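Local coordinates for protein PelD (Pseudomonas aeruginosa, PDB 4EU0) that binds the second messenger cyclic di-GMP, mainly through its degenerate GGDEF domain, as an effector in pellicle formation; this chain also carries a GAF domain, at residues Gln165-Ser168 with Gln169-Arg173. Residues are numbered along the deposited sequence; the frame is centred on the assembly and turned at random.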
ATOM      1  N   GLN A 165      10.956  -6.725   3.136  1.00 17.02           N
ATOM      2  CA  GLN A 165      10.830  -5.274   3.019  1.00 16.93           C
ATOM      3  C   GLN A 165       9.467  -4.868   2.467  1.00 15.37           C
ATOM      4  O   GLN A 165       8.824  -3.944   2.974  1.00 14.85           O
ATOM      5  CB  GLN A 165      11.932  -4.704   2.128  1.00 18.32           C
ATOM      6  CG  GLN A 165      13.327  -4.987   2.589  1.00 20.14           C
ATOM      7  CD  GLN A 165      14.318  -4.221   1.760  1.00 21.73           C
ATOM      8  OE1 GLN A 165      14.095  -3.047   1.456  1.00 22.34           O
ATOM      9  NE2 GLN A 165      15.407  -4.871   1.373  1.00 22.77           N
ATOM     10  N   ARG A 166       9.027  -5.569   1.423  1.00 14.79           N
ATOM     11  CA  ARG A 166       7.754  -5.277   0.786  1.00 13.55           C
ATOM     12  C   ARG A 166       6.601  -5.507   1.767  1.00 12.38           C
ATOM     13  O   ARG A 166       5.692  -4.685   1.864  1.00 12.60           O
ATOM     14  CB  ARG A 166       7.557  -6.151  -0.448  1.00 14.01           C
ATOM     15  CG  ARG A 166       6.350  -5.753  -1.298  1.00 16.10           C
ATOM     16  CD  ARG A 166       6.056  -6.783  -2.374  1.00 19.37           C
ATOM     17  NE  ARG A 166       7.023  -6.758  -3.473  1.00 21.67           N
ATOM     18  CZ  ARG A 166       7.951  -7.688  -3.684  1.00 25.31           C
ATOM     19  NH1 ARG A 166       8.067  -8.728  -2.866  1.00 26.36           N
ATOM     20  NH2 ARG A 166       8.768  -7.577  -4.720  1.00 27.10           N
ATOM     21  N   PHE A 167       6.658  -6.630   2.476  1.00 12.47           N
ATOM     22  CA  PHE A 167       5.602  -6.983   3.412  1.00 12.03           C
ATOM     23  C   PHE A 167       5.494  -5.885   4.468  1.00 12.20           C
ATOM     24  O   PHE A 167       4.400  -5.415   4.745  1.00 12.50           O
ATOM     25  CB  PHE A 167       5.864  -8.339   4.071  1.00 11.95           C
ATOM     26  CG  PHE A 167       4.724  -8.807   4.920  1.00 12.40           C
ATOM     27  CD1 PHE A 167       3.685  -9.536   4.354  1.00 12.80           C
ATOM     28  CD2 PHE A 167       4.680  -8.491   6.277  1.00 13.34           C
ATOM     29  CE1 PHE A 167       2.611  -9.953   5.140  1.00 13.07           C
ATOM     30  CE2 PHE A 167       3.607  -8.900   7.061  1.00 14.64           C
ATOM     31  CZ  PHE A 167       2.587  -9.638   6.487  1.00 12.98           C
ATOM     32  N   SER A 168       6.633  -5.503   5.040  1.00 13.40           N
ATOM     33  CA  SER A 168       6.710  -4.451   6.052  1.00 14.21           C
ATOM     34  C   SER A 168       6.108  -3.133   5.561  1.00 13.74           C
ATOM     35  O   SER A 168       5.272  -2.519   6.236  1.00 13.35           O
ATOM     36  CB  SER A 168       8.170  -4.244   6.474  1.00 15.94           C
ATOM     37  OG  SER A 168       8.250  -3.343   7.555  1.00 19.90           O
ATOM     38  N   GLN A 169       6.532  -2.699   4.378  1.00 13.57           N
ATOM     39  CA  GLN A 169       5.988  -1.480   3.788  1.00 13.80           C
ATOM     40  C   GLN A 169       4.476  -1.541   3.568  1.00 12.39           C
ATOM     41  O   GLN A 169       3.762  -0.654   3.995  1.00 12.10           O
ATOM     42  CB  GLN A 169       6.703  -1.130   2.484  1.00 14.94           C
ATOM     43  CG  GLN A 169       6.185   0.161   1.851  1.00 17.03           C
ATOM     44  CD  GLN A 169       6.733   0.408   0.457  1.00 22.19           C
ATOM     45  OE1 GLN A 169       7.206   1.510   0.150  1.00 22.70           O
ATOM     46  NE2 GLN A 169       6.668  -0.613  -0.399  1.00 21.33           N
ATOM     47  N   TYR A 170       3.998  -2.589   2.892  1.00 11.69           N
ATOM     48  CA  TYR A 170       2.582  -2.741   2.615  1.00 11.07           C
ATOM     49  C   TYR A 170       1.739  -2.811   3.892  1.00 11.22           C
ATOM     50  O   TYR A 170       0.669  -2.222   3.957  1.00 11.44           O
ATOM     51  CB  TYR A 170       2.330  -3.974   1.729  1.00 10.73           C
ATOM     52  CG  TYR A 170       2.631  -3.823   0.246  1.00 11.28           C
ATOM     53  CD1 TYR A 170       1.762  -4.369  -0.710  1.00 11.81           C
ATOM     54  CD2 TYR A 170       3.779  -3.165  -0.212  1.00 14.05           C
ATOM     55  CE1 TYR A 170       2.031  -4.261  -2.087  1.00 12.76           C
ATOM     56  CE2 TYR A 170       4.049  -3.050  -1.595  1.00 14.36           C
ATOM     57  CZ  TYR A 170       3.170  -3.610  -2.514  1.00 13.31           C
ATOM     58  OH  TYR A 170       3.413  -3.507  -3.863  1.00 14.33           O
ATOM     59  N   LEU A 171       2.235  -3.525   4.901  1.00 11.33           N
ATOM     60  CA  LEU A 171       1.537  -3.598   6.186  1.00 11.40           C
ATOM     61  C   LEU A 171       1.418  -2.219   6.832  1.00 11.79           C
ATOM     62  O   LEU A 171       0.344  -1.847   7.299  1.00 12.05           O
ATOM     63  CB  LEU A 171       2.234  -4.582   7.131  1.00 11.88           C
ATOM     64  CG  LEU A 171       1.643  -4.705   8.546  1.00 11.99           C
ATOM     65  CD1 LEU A 171       0.192  -5.151   8.528  1.00 12.70           C
ATOM     66  CD2 LEU A 171       2.507  -5.684   9.336  1.00 14.26           C
ATOM     67  N   LYS A 172       2.501  -1.453   6.834  1.00 12.13           N
ATOM     68  CA  LYS A 172       2.437  -0.119   7.449  1.00 12.81           C
ATOM     69  C   LYS A 172       1.466   0.760   6.686  1.00 12.30           C
ATOM     70  O   LYS A 172       0.667   1.471   7.280  1.00 12.99           O
ATOM     71  CB  LYS A 172       3.810   0.544   7.522  1.00 13.83           C
ATOM     72  CG  LYS A 172       3.787   1.814   8.361  1.00 14.29           C
ATOM     73  CD  LYS A 172       5.163   2.435   8.511  1.00 17.22           C
ATOM     74  CE  LYS A 172       5.083   3.647   9.422  1.00 20.44           C
ATOM     75  NZ  LYS A 172       6.421   4.233   9.709  1.00 22.05           N
ATOM     76  N   ARG A 173       1.524   0.707   5.361  1.00 11.52           N
ATOM     77  CA  ARG A 173       0.578   1.471   4.564  1.00 11.63           C
ATOM     78  C   ARG A 173      -0.863   1.069   4.860  1.00 11.40           C
ATOM     79  O   ARG A 173      -1.736   1.918   5.007  1.00 11.83           O
ATOM     80  CB  ARG A 173       0.867   1.323   3.075  1.00 11.52           C
ATOM     81  CG  ARG A 173      -0.110   2.101   2.192  1.00 11.37           C
ATOM     82  CD  ARG A 173      -0.178   3.610   2.552  1.00 13.67           C
ATOM     83  NE  ARG A 173       1.113   4.266   2.358  1.00 14.09           N
ATOM     84  CZ  ARG A 173       1.386   5.529   2.682  1.00 15.21           C
ATOM     85  NH1 ARG A 173       2.610   6.016   2.466  1.00 17.21           N
ATOM     86  NH2 ARG A 173       0.453   6.300   3.239  1.00 16.73           N
TER
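The amide N of Tyr170 donates to the carbonyl O of Arg166 at 2.9 Å, nearly straight. Leu171 N makes the same i to i+4 bond to Phe167 O, also at 2.9 Å. Gln169 N to Gln165 O and Lys172 N to Ser168 O extend the series, so this is regular alpha-helix. It lies in helix 162-181, within the GGDEF-like part of the chain.

The same pairing brings side chains together. Arg166 and Tyr170 run alongside each other and point the same way. Arg166 CG sits over one face of the Tyr170 ring, 4.0 Å from its centroid, in a CH-pi contact. Arg166 has CG anti to its backbone N (chi1 -171°), while Tyr170 has CG beside its own N (chi1 -78°); this pair of torsions brings methylene and ring together. The guanidinium is turned 84° from the ring plane and does not stack; its NH1 forms a salt bridge with Asp163. Tyr170 OH is hydrogen-bonded to Arg11. The Tyr170 side chain lies about 7 Å from that of Asp213, a cyclic di-GMP-binding residue, and about 10 Å from the bound ligand.

Phe167 CE2 meets Leu171 CD2 at 4.1 Å. Both residues are buried.

Phe167, Tyr170 and Leu171 all pack on Leu230 of strand 225-231, Arg166 touches Val214, and Tyr170 also reaches Leu149. The aliphatic part of Arg166 thus lies against Tyr170, and its charge is probably balanced by Asp163.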